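Side-chain contacts in F420-reducing hydrogenase, subunit beta (Methanothermobacter marburgensis, PDB 4OMF), which probably passes electrons from hydrogen oxidation through an iron-sulfur cluster and bound FAD to reduce coenzyme F420: residues G27-L32 / V205-V210; E8-R13 / S228-A233; K165-V170 / V176-L181. One frame throughout, in Å; residues are numbered along the deposited sequence.

Contact 1 of 3, residues G27-L32 / V205-V210; sequences GIVTGL and VSTGSV. With FAD (flavin-adenine dinucleotide), chain R.
O1P of the FAD diphosphate is gripped by two successive amides at the start of a helix: V29 N, 3.2 Å away and well aligned at 162°, and I28 N, whose bond is weak and bent. Both residues also touch T207 on strand 205-208. I28 CG1 reaches T207 OG1 at 3.5 Å, while CG2 of V29 meets the methyl CG2 of T207 at 3.8 Å. With OG1 anti to the backbone N (chi1 -174°), T207 sets its hydroxyl beside I28 and leaves its methyl for V29. Farther on, L32 CD2 lies 4.3 Å from V205 CG2. G27 N, at the N-cap, donates to O2P, and the second phosphate is caught by T30, with OG1 2.6 Å from O2A and N bonding the same oxygen; the helix's amino end probably stabilises this negative charge. Just past the strand, S209 N and V210 N both donate to flavin O2. Shortening I28 to an alanine would strip CG1 and CG2 from beside T207 and is likely to open a gap between helix and strand there. Helix 28-39 thus packs on the mixed sheet where strand 205-208 runs between 126-132 and 217-221, with V29 also touching V130 and I132.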
loop_
_atom_site.group_PDB
_atom_site.type_symbol
_atom_site.label_atom_id
_atom_site.label_comp_id
_atom_site.label_asym_id
_atom_site.label_seq_id
_atom_site.Cartn_x
_atom_site.Cartn_y
_atom_site.Cartn_z
ATOM N N GLY C 27 -38.555 7.695 -20.460
ATOM C CA GLY C 27 -38.732 7.797 -19.023
ATOM C C GLY C 27 -39.045 6.453 -18.395
ATOM O O GLY C 27 -39.748 6.367 -17.386
ATOM N N ILE C 28 -38.516 5.399 -18.994
ATOM C CA ILE C 28 -38.782 4.058 -18.514
ATOM C C ILE C 28 -38.084 3.819 -17.176
ATOM O O ILE C 28 -38.660 3.229 -16.261
ATOM C CB ILE C 28 -38.324 2.999 -19.538
ATOM C CG1 ILE C 28 -38.912 3.290 -20.918
ATOM C CG2 ILE C 28 -38.676 1.589 -19.060
ATOM C CD1 ILE C 28 -40.437 3.406 -20.975
ATOM N N VAL C 29 -36.847 4.281 -17.045
ATOM C CA VAL C 29 -36.130 4.021 -15.813
ATOM C C VAL C 29 -36.764 4.768 -14.657
ATOM O O VAL C 29 -37.090 4.167 -13.627
ATOM C CB VAL C 29 -34.652 4.410 -15.905
ATOM C CG1 VAL C 29 -33.949 4.087 -14.572
ATOM C CG2 VAL C 29 -34.011 3.649 -17.060
ATOM N N THR C 30 -36.957 6.068 -14.827
ATOM C CA THR C 30 -37.520 6.870 -13.736
ATOM C C THR C 30 -38.959 6.424 -13.403
ATOM O O THR C 30 -39.326 6.281 -12.236
ATOM C CB THR C 30 -37.511 8.377 -14.077
ATOM O OG1 THR C 30 -36.154 8.826 -14.242
ATOM C CG2 THR C 30 -38.185 9.178 -12.963
ATOM N N GLY C 31 -39.765 6.205 -14.435
ATOM C CA GLY C 31 -41.134 5.746 -14.272
ATOM C C GLY C 31 -41.241 4.391 -13.583
ATOM O O GLY C 31 -42.095 4.185 -12.720
ATOM N N LEU C 32 -40.373 3.460 -13.944
ATOM C CA LEU C 32 -40.476 2.120 -13.384
ATOM C C LEU C 32 -39.963 2.049 -11.949
ATOM O O LEU C 32 -40.583 1.391 -11.097
ATOM C CB LEU C 32 -39.722 1.122 -14.250
ATOM C CG LEU C 32 -40.027 -0.349 -13.975
ATOM C CD1 LEU C 32 -41.514 -0.665 -14.148
ATOM C CD2 LEU C 32 -39.169 -1.191 -14.904
ATOM N N VAL C 205 -35.092 -5.977 -16.698
ATOM C CA VAL C 205 -35.726 -5.268 -17.820
ATOM C C VAL C 205 -34.637 -4.394 -18.394
ATOM O O VAL C 205 -33.908 -3.774 -17.620
ATOM C CB VAL C 205 -36.876 -4.332 -17.385
ATOM C CG1 VAL C 205 -37.687 -3.875 -18.588
ATOM C CG2 VAL C 205 -37.739 -4.959 -16.356
ATOM N N SER C 206 -34.531 -4.316 -19.717
ATOM C CA SER C 206 -33.500 -3.490 -20.346
ATOM C C SER C 206 -34.141 -2.422 -21.237
ATOM O O SER C 206 -35.137 -2.690 -21.901
ATOM C CB SER C 206 -32.548 -4.358 -21.178
ATOM O OG SER C 206 -32.018 -5.447 -20.433
ATOM N N THR C 207 -33.586 -1.213 -21.257
ATOM C CA THR C 207 -34.221 -0.174 -22.051
ATOM C C THR C 207 -33.203 0.788 -22.666
ATOM O O THR C 207 -32.104 0.973 -22.144
ATOM C CB THR C 207 -35.291 0.580 -21.176
ATOM O OG1 THR C 207 -36.030 1.526 -21.962
ATOM C CG2 THR C 207 -34.631 1.294 -20.006
ATOM N N GLY C 208 -33.573 1.366 -23.804
ATOM C CA GLY C 208 -32.727 2.322 -24.500
ATOM C C GLY C 208 -33.539 3.034 -25.561
ATOM O O GLY C 208 -34.733 2.783 -25.710
ATOM N N SER C 209 -32.896 3.927 -26.304
ATOM C CA SER C 209 -33.615 4.697 -27.314
ATOM C C SER C 209 -33.666 3.968 -28.640
ATOM O O SER C 209 -34.626 4.119 -29.402
ATOM C CB SER C 209 -32.966 6.072 -27.523
ATOM O OG SER C 209 -31.617 5.925 -27.934
ATOM N N VAL C 210 -32.621 3.200 -28.936
ATOM C CA VAL C 210 -32.479 2.612 -30.269
ATOM C C VAL C 210 -33.636 1.689 -30.633
ATOM O O VAL C 210 -34.008 0.801 -29.868
ATOM C CB VAL C 210 -31.152 1.855 -30.392
ATOM C CG1 VAL C 210 -31.084 1.095 -31.711
ATOM C CG2 VAL C 210 -30.000 2.848 -30.276
HETATM P PA FAD R . -34.623 8.402 -17.459
HETATM O O1A FAD R . -34.061 9.576 -18.217
HETATM O O2A FAD R . -35.983 8.407 -16.825
HETATM O O5B FAD R . -33.578 8.038 -16.314
HETATM C C5B FAD R . -32.234 7.799 -16.755
HETATM C C4B FAD R . -31.552 6.932 -15.695
HETATM O O4B FAD R . -30.227 6.621 -16.128
HETATM C C3B FAD R . -31.447 7.694 -14.380
HETATM O O3B FAD R . -31.904 6.901 -13.273
HETATM C C2B FAD R . -29.952 7.948 -14.247
HETATM O O2B FAD R . -29.547 7.899 -12.870
HETATM C C1B FAD R . -29.323 6.828 -15.056
HETATM N N9A FAD R . -28.010 7.252 -15.572
HETATM C C8A FAD R . -27.767 8.368 -16.282
HETATM N N7A FAD R . -26.456 8.448 -16.613
HETATM C C5A FAD R . -25.856 7.341 -16.094
HETATM C C6A FAD R . -24.475 6.809 -16.055
HETATM N N6A FAD R . -23.442 7.478 -16.632
HETATM N N1A FAD R . -24.290 5.636 -15.429
HETATM C C2A FAD R . -25.290 4.968 -14.815
HETATM N N3A FAD R . -26.575 5.395 -14.795
HETATM C C4A FAD R . -26.891 6.560 -15.415
HETATM N N1 FAD R . -29.085 4.075 -25.168
HETATM C C2 FAD R . -29.102 3.361 -26.364
HETATM O O2 FAD R . -30.193 3.182 -26.941
HETATM N N3 FAD R . -27.903 2.911 -26.899
HETATM C C4 FAD R . -26.708 3.116 -26.239
HETATM O O4 FAD R . -25.656 2.659 -26.737
HETATM C C4X FAD R . -26.612 4.332 -25.464
HETATM N N5 FAD R . -25.281 4.593 -24.859
HETATM C C5X FAD R . -25.358 4.817 -23.410
HETATM C C6 FAD R . -24.117 5.010 -22.781
HETATM C C7 FAD R . -24.069 5.445 -21.451
HETATM C C7M FAD R . -22.728 5.644 -20.756
HETATM C C8 FAD R . -25.269 5.696 -20.790
HETATM C C8M FAD R . -25.351 6.177 -19.353
HETATM C C9 FAD R . -26.520 5.520 -21.421
HETATM C C9A FAD R . -26.569 5.166 -22.774
HETATM N N10 FAD R . -27.819 4.889 -23.388
HETATM C C10 FAD R . -27.890 4.608 -24.740
HETATM C "C1'" FAD R . -29.092 4.816 -22.645
HETATM C "C2'" FAD R . -29.891 6.094 -22.650
HETATM O "O2'" FAD R . -29.189 7.204 -22.977
HETATM C "C3'" FAD R . -30.749 6.181 -21.613
HETATM O "O3'" FAD R . -30.144 6.411 -20.422
HETATM C "C4'" FAD R . -31.869 5.156 -21.561
HETATM O "O4'" FAD R . -32.609 5.100 -22.799
HETATM C "C5'" FAD R . -32.812 5.434 -20.385
HETATM O "O5'" FAD R . -33.654 6.534 -20.697
HETATM P P FAD R . -35.009 6.795 -19.887
HETATM O O1P FAD R . -35.759 5.481 -19.861
HETATM O O2P FAD R . -35.707 7.999 -20.448
HETATM O O3P FAD R . -34.465 7.073 -18.378
#

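Contact 2 of 3, residues E8-R13 / S228-A233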
loop_
_atom_site.group_PDB
_atom_site.type_symbol
_atom_site.label_atom_id
_atom_site.label_comp_id
_atom_site.label_asym_id
_atom_site.label_seq_id
_atom_site.Cartn_x
_atom_site.Cartn_y
_atom_site.Cartn_z
ATOM N N GLU C 8 -40.479 -10.299 -23.829
ATOM C CA GLU C 8 -41.202 -9.426 -24.749
ATOM C C GLU C 8 -40.402 -8.166 -25.047
ATOM O O GLU C 8 -39.643 -7.709 -24.205
ATOM C CB GLU C 8 -42.569 -9.055 -24.171
ATOM C CG GLU C 8 -43.472 -8.376 -25.198
ATOM C CD GLU C 8 -44.917 -8.296 -24.752
ATOM O OE1 GLU C 8 -45.232 -8.829 -23.670
ATOM O OE2 GLU C 8 -45.736 -7.702 -25.491
ATOM N N ILE C 9 -40.563 -7.632 -26.258
ATOM C CA ILE C 9 -39.980 -6.348 -26.634
ATOM C C ILE C 9 -41.084 -5.417 -27.128
ATOM O O ILE C 9 -41.854 -5.787 -28.020
ATOM C CB ILE C 9 -38.917 -6.495 -27.741
ATOM C CG1 ILE C 9 -37.811 -7.461 -27.288
ATOM C CG2 ILE C 9 -38.353 -5.125 -28.107
ATOM C CD1 ILE C 9 -36.706 -7.655 -28.317
ATOM N N VAL C 10 -41.154 -4.218 -26.544
ATOM C CA VAL C 10 -42.149 -3.222 -26.911
ATOM C C VAL C 10 -41.492 -1.850 -27.050
ATOM O O VAL C 10 -40.358 -1.638 -26.595
ATOM C CB VAL C 10 -43.286 -3.119 -25.859
ATOM C CG1 VAL C 10 -44.074 -4.445 -25.780
ATOM C CG2 VAL C 10 -42.738 -2.700 -24.469
ATOM N N SER C 11 -42.219 -0.923 -27.666
ATOM C CA SER C 11 -41.863 0.491 -27.609
ATOM C C SER C 11 -42.731 1.142 -26.527
ATOM O O SER C 11 -43.937 0.880 -26.479
ATOM C CB SER C 11 -42.085 1.173 -28.971
ATOM O OG SER C 11 -41.377 2.406 -29.028
ATOM N N ALA C 12 -42.136 1.957 -25.652
ATOM C CA ALA C 12 -42.913 2.508 -24.541
ATOM C C ALA C 12 -42.499 3.910 -24.133
ATOM O O ALA C 12 -41.377 4.372 -24.402
ATOM C CB ALA C 12 -42.850 1.565 -23.308
ATOM N N ARG C 13 -43.432 4.583 -23.468
ATOM C CA ARG C 13 -43.231 5.951 -22.999
ATOM C C ARG C 13 -44.008 6.158 -21.700
ATOM O O ARG C 13 -45.140 5.692 -21.563
ATOM C CB ARG C 13 -43.678 6.946 -24.078
ATOM C CG ARG C 13 -43.639 8.422 -23.706
ATOM C CD ARG C 13 -43.826 9.268 -24.964
ATOM N NE ARG C 13 -43.979 10.702 -24.712
ATOM C CZ ARG C 13 -42.982 11.544 -24.447
ATOM N NH1 ARG C 13 -41.730 11.111 -24.363
ATOM N NH2 ARG C 13 -43.249 12.828 -24.251
ATOM N N SER C 228 -42.886 -8.993 -14.888
ATOM C CA SER C 228 -44.083 -8.839 -14.079
ATOM C C SER C 228 -44.197 -7.415 -13.552
ATOM O O SER C 228 -45.277 -6.850 -13.538
ATOM C CB SER C 228 -44.097 -9.853 -12.935
ATOM O OG SER C 228 -43.713 -9.254 -11.724
ATOM N N ILE C 229 -43.081 -6.823 -13.135
ATOM C CA ILE C 229 -43.115 -5.456 -12.617
ATOM C C ILE C 229 -43.443 -4.452 -13.727
ATOM O O ILE C 229 -44.240 -3.543 -13.523
ATOM C CB ILE C 229 -41.775 -5.064 -11.935
ATOM C CG1 ILE C 229 -41.521 -5.941 -10.695
ATOM C CG2 ILE C 229 -41.791 -3.598 -11.536
ATOM C CD1 ILE C 229 -40.188 -5.690 -10.002
ATOM N N PHE C 230 -42.839 -4.614 -14.901
ATOM C CA PHE C 230 -43.135 -3.712 -16.002
ATOM C C PHE C 230 -44.585 -3.884 -16.488
ATOM O O PHE C 230 -45.278 -2.890 -16.730
ATOM C CB PHE C 230 -42.142 -3.906 -17.153
ATOM C CG PHE C 230 -42.393 -2.973 -18.318
ATOM C CD1 PHE C 230 -42.098 -1.620 -18.215
ATOM C CD2 PHE C 230 -42.947 -3.441 -19.499
ATOM C CE1 PHE C 230 -42.337 -0.752 -19.277
ATOM C CE2 PHE C 230 -43.188 -2.582 -20.561
ATOM C CZ PHE C 230 -42.879 -1.229 -20.444
ATOM N N LYS C 231 -45.068 -5.123 -16.604
ATOM C CA LYS C 231 -46.455 -5.346 -17.001
ATOM C C LYS C 231 -47.429 -4.709 -16.007
ATOM O O LYS C 231 -48.443 -4.118 -16.414
ATOM C CB LYS C 231 -46.766 -6.846 -17.141
ATOM C CG LYS C 231 -46.125 -7.554 -18.338
ATOM C CD LYS C 231 -46.531 -6.943 -19.675
ATOM C CE LYS C 231 -46.338 -7.937 -20.837
ATOM N NZ LYS C 231 -44.902 -8.324 -21.058
ATOM N N GLN C 232 -47.130 -4.842 -14.715
ATOM C CA GLN C 232 -47.913 -4.193 -13.648
ATOM C C GLN C 232 -48.045 -2.688 -13.849
ATOM O O GLN C 232 -49.124 -2.129 -13.665
ATOM C CB GLN C 232 -47.283 -4.434 -12.272
ATOM C CG GLN C 232 -47.814 -5.610 -11.495
ATOM C CD GLN C 232 -47.166 -5.707 -10.125
ATOM O OE1 GLN C 232 -46.408 -6.639 -9.856
ATOM N NE2 GLN C 232 -47.438 -4.725 -9.257
ATOM N N ALA C 233 -46.928 -2.032 -14.176
ATOM C CA ALA C 233 -46.912 -0.582 -14.345
ATOM C C ALA C 233 -47.735 -0.168 -15.556
ATOM O O ALA C 233 -48.434 0.836 -15.518
ATOM C CB ALA C 233 -45.479 -0.070 -14.468
#
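The ring of F230 is the flat group at the centre, and two strand side chains meet its far end differently. A12 CB sits at the ring edge, near its plane, 4.0 Å from CZ; V10 CG2 approaches obliquely, 3.9 Å from CE2. V10 and F230 advance on each other from opposite directions, and F230 is extended for this by a first torsion that puts CG anti to the backbone N (chi1 -179°), sending the ring out from the helix toward the strand. F239, its ring plane inclined to that of F230, and V219 of the neighbouring strand add further apolar contacts to the ring.

The second flat group, the carboxylate of E8, belongs to a partly exposed pair with K231. K231 NZ makes a salt bridge to OE1 of E8 at 2.7 Å, coming from above the carboxylate plane, 41° out of it. E8 reaches across with an extended chain, whereas K231 bends twice, at chi2 and chi4, and the two side chains run roughly at right angles. D227 is a second salt-bridge partner of the ammonium, which is therefore likely to stay charged.

Helix 224-235 lies over strand 8-14, the short segments' axes 11.6 Å apart. Strands 217-221 and 239-243, on either side of strand 8-14 and parallel to each other, are joined through this helix. That topology is a beta-alpha-beta crossover in a layered alpha/beta domain, and it illustrates how one helix can link two parallel strands across an intervening antiparallel one.

Contact 3 of 3, residues K165-V170 / V176-L181; sequences KGKFWV and VLTLPL
Strands 167-171 and 176-180 form an antiparallel beta hairpin in a three-stranded sheet, with 167-171 in the middle, 176-180 on one side and 160-164 on the other. Two hydrogen-bonded pairs hold it: F168 with L179, and V170 with L177, each bonded in both directions, V170 N to L177 O at 2.8 Å. L181 N adds a bond to G166 O, straight at the hydrogen (165°) but with the donor 38° out of the carbonyl plane, where the chain leaves the regular pairing.

On one face, W169 and T178 lie side by side. The T178 methyl CG2 settles over the indole, 3.4 Å from CE3 and offset toward the rim, and K167 CD lies over the same face. V176 CG1 instead meets the ring edge in its plane, 3.7 Å from CE3. With CG anti to the carbonyl carbon (chi1 -53°) the indole lies alongside T178, and its NE1 bond to G164 O probably limits its rotation.

F168, V170, L177 and L179 occupy the opposite face. V170 CG2 and L177 CB are pressed to 3.5 Å, a tight carbon pair, while L143, F146 and I147 of helix 140-150 pack below, F146 edge-to-face with F168. The hairpin is consequently two-sided: main-chain bonds pair its strands and tie W169 to D162, a largely buried apolar side packs on helix 140-150, and the indole side carries aliphatic contacts.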
loop_
_atom_site.group_PDB
_atom_site.type_symbol
_atom_site.label_atom_id
_atom_site.label_comp_id
_atom_site.label_asym_id
_atom_site.label_seq_id
_atom_site.Cartn_x
_atom_site.Cartn_y
_atom_site.Cartn_z
ATOM N N LYS C 165 -28.381 8.394 -34.348
ATOM C CA LYS C 165 -28.358 8.731 -35.761
ATOM C C LYS C 165 -26.982 9.223 -36.232
ATOM O O LYS C 165 -26.879 10.164 -37.021
ATOM C CB LYS C 165 -29.435 9.779 -36.062
ATOM C CG LYS C 165 -30.823 9.349 -35.585
ATOM C CD LYS C 165 -31.919 10.265 -36.112
ATOM C CE LYS C 165 -33.249 10.017 -35.393
ATOM N NZ LYS C 165 -33.240 10.449 -33.955
ATOM N N GLY C 166 -25.938 8.573 -35.737
ATOM C CA GLY C 166 -24.591 8.818 -36.202
ATOM C C GLY C 166 -23.924 10.041 -35.601
ATOM O O GLY C 166 -22.858 10.431 -36.053
ATOM N N LYS C 167 -24.539 10.632 -34.577
ATOM C CA LYS C 167 -24.036 11.897 -34.027
ATOM C C LYS C 167 -24.053 11.924 -32.518
ATOM O O LYS C 167 -24.837 11.217 -31.887
ATOM C CB LYS C 167 -24.862 13.082 -34.548
ATOM C CG LYS C 167 -24.894 13.225 -36.060
ATOM C CD LYS C 167 -25.859 14.319 -36.492
ATOM C CE LYS C 167 -26.002 14.351 -38.007
ATOM N NZ LYS C 167 -26.874 15.479 -38.423
ATOM N N PHE C 168 -23.163 12.741 -31.962
ATOM C CA PHE C 168 -23.210 13.183 -30.568
ATOM C C PHE C 168 -23.919 14.534 -30.581
ATOM O O PHE C 168 -23.563 15.395 -31.382
ATOM C CB PHE C 168 -21.787 13.297 -30.010
ATOM C CG PHE C 168 -21.710 13.690 -28.563
ATOM C CD1 PHE C 168 -21.803 12.732 -27.567
ATOM C CD2 PHE C 168 -21.489 15.007 -28.203
ATOM C CE1 PHE C 168 -21.716 13.094 -26.221
ATOM C CE2 PHE C 168 -21.412 15.375 -26.863
ATOM C CZ PHE C 168 -21.532 14.419 -25.879
ATOM N N TRP C 169 -24.934 14.698 -29.729
ATOM C CA TRP C 169 -25.776 15.894 -29.716
ATOM C C TRP C 169 -25.676 16.675 -28.405
ATOM O O TRP C 169 -25.753 16.087 -27.315
ATOM C CB TRP C 169 -27.248 15.521 -29.917
ATOM C CG TRP C 169 -27.549 14.666 -31.111
ATOM C CD1 TRP C 169 -27.213 13.355 -31.291
ATOM C CD2 TRP C 169 -28.306 15.052 -32.264
ATOM N NE1 TRP C 169 -27.684 12.912 -32.508
ATOM C CE2 TRP C 169 -28.353 13.935 -33.127
ATOM C CE3 TRP C 169 -28.916 16.242 -32.668
ATOM C CZ2 TRP C 169 -29.011 13.965 -34.364
ATOM C CZ3 TRP C 169 -29.566 16.277 -33.901
ATOM C CH2 TRP C 169 -29.601 15.143 -34.737
ATOM N N VAL C 170 -25.573 17.996 -28.497
ATOM C CA VAL C 170 -25.703 18.807 -27.287
ATOM C C VAL C 170 -26.764 19.868 -27.508
ATOM O O VAL C 170 -26.786 20.531 -28.523
ATOM C CB VAL C 170 -24.348 19.445 -26.841
ATOM C CG1 VAL C 170 -23.247 18.380 -26.765
ATOM C CG2 VAL C 170 -23.916 20.530 -27.752
ATOM N N VAL C 176 -28.848 23.616 -31.096
ATOM C CA VAL C 176 -28.541 22.183 -31.132
ATOM C C VAL C 176 -27.224 21.995 -31.865
ATOM O O VAL C 176 -27.107 22.357 -33.031
ATOM C CB VAL C 176 -29.659 21.369 -31.830
ATOM C CG1 VAL C 176 -29.323 19.867 -31.838
ATOM C CG2 VAL C 176 -31.014 21.619 -31.156
ATOM N N LEU C 177 -26.221 21.465 -31.176
ATOM C CA LEU C 177 -24.885 21.327 -31.761
ATOM C C LEU C 177 -24.528 19.855 -31.891
ATOM O O LEU C 177 -24.847 19.057 -31.006
ATOM C CB LEU C 177 -23.835 22.032 -30.889
ATOM C CG LEU C 177 -24.137 23.487 -30.545
ATOM C CD1 LEU C 177 -23.203 23.987 -29.459
ATOM C CD2 LEU C 177 -23.984 24.325 -31.797
ATOM N N THR C 178 -23.854 19.481 -32.971
ATOM C CA THR C 178 -23.525 18.063 -33.139
ATOM C C THR C 178 -22.104 17.825 -33.637
ATOM O O THR C 178 -21.465 18.709 -34.225
ATOM C CB THR C 178 -24.496 17.360 -34.127
ATOM O OG1 THR C 178 -24.329 17.920 -35.435
ATOM C CG2 THR C 178 -25.952 17.538 -33.700
ATOM N N LEU C 179 -21.642 16.605 -33.393
ATOM C CA LEU C 179 -20.392 16.068 -33.908
ATOM C C LEU C 179 -20.708 14.712 -34.533
ATOM O O LEU C 179 -21.564 13.990 -34.021
ATOM C CB LEU C 179 -19.353 15.874 -32.791
ATOM C CG LEU C 179 -18.727 17.068 -32.096
ATOM C CD1 LEU C 179 -17.873 16.585 -30.923
ATOM C CD2 LEU C 179 -17.889 17.894 -33.068
ATOM N N PRO C 180 -20.011 14.349 -35.621
ATOM C CA PRO C 180 -20.146 12.960 -36.092
ATOM C C PRO C 180 -19.678 12.001 -35.010
ATOM O O PRO C 180 -18.661 12.256 -34.355
ATOM C CB PRO C 180 -19.225 12.900 -37.323
ATOM C CG PRO C 180 -18.992 14.353 -37.715
ATOM C CD PRO C 180 -19.092 15.151 -36.450
ATOM N N LEU C 181 -20.406 10.919 -34.795
ATOM C CA LEU C 181 -20.057 10.037 -33.690
ATOM C C LEU C 181 -18.680 9.405 -33.916
ATOM O O LEU C 181 -17.938 9.154 -32.965
ATOM C CB LEU C 181 -21.127 8.964 -33.523
ATOM C CG LEU C 181 -21.170 8.207 -32.206
ATOM C CD1 LEU C 181 -21.304 9.159 -31.039
ATOM C CD2 LEU C 181 -22.345 7.239 -32.258
#

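From the N terminus, strand 8-14 comes first and packs against helix 224-235, so contact 2 closes the longest loop. Within it, helix 28-39 meets strand 205-208, making contact 1, and within that again the short hairpin of contact 3 pairs close neighbours in sequence. The three loops nest one in another and none cross. Contacts 1 and 2 belong to one packing region on the mixed sheet: L32 CD1 touches F230, I229 and A233, and I28 CD1 meets A12 O. Contact 3 stands apart, its centre about 22 Å from that of contact 1, in the separate three-stranded sheet inserted before strand 205-208 returns the chain to the mixed sheet.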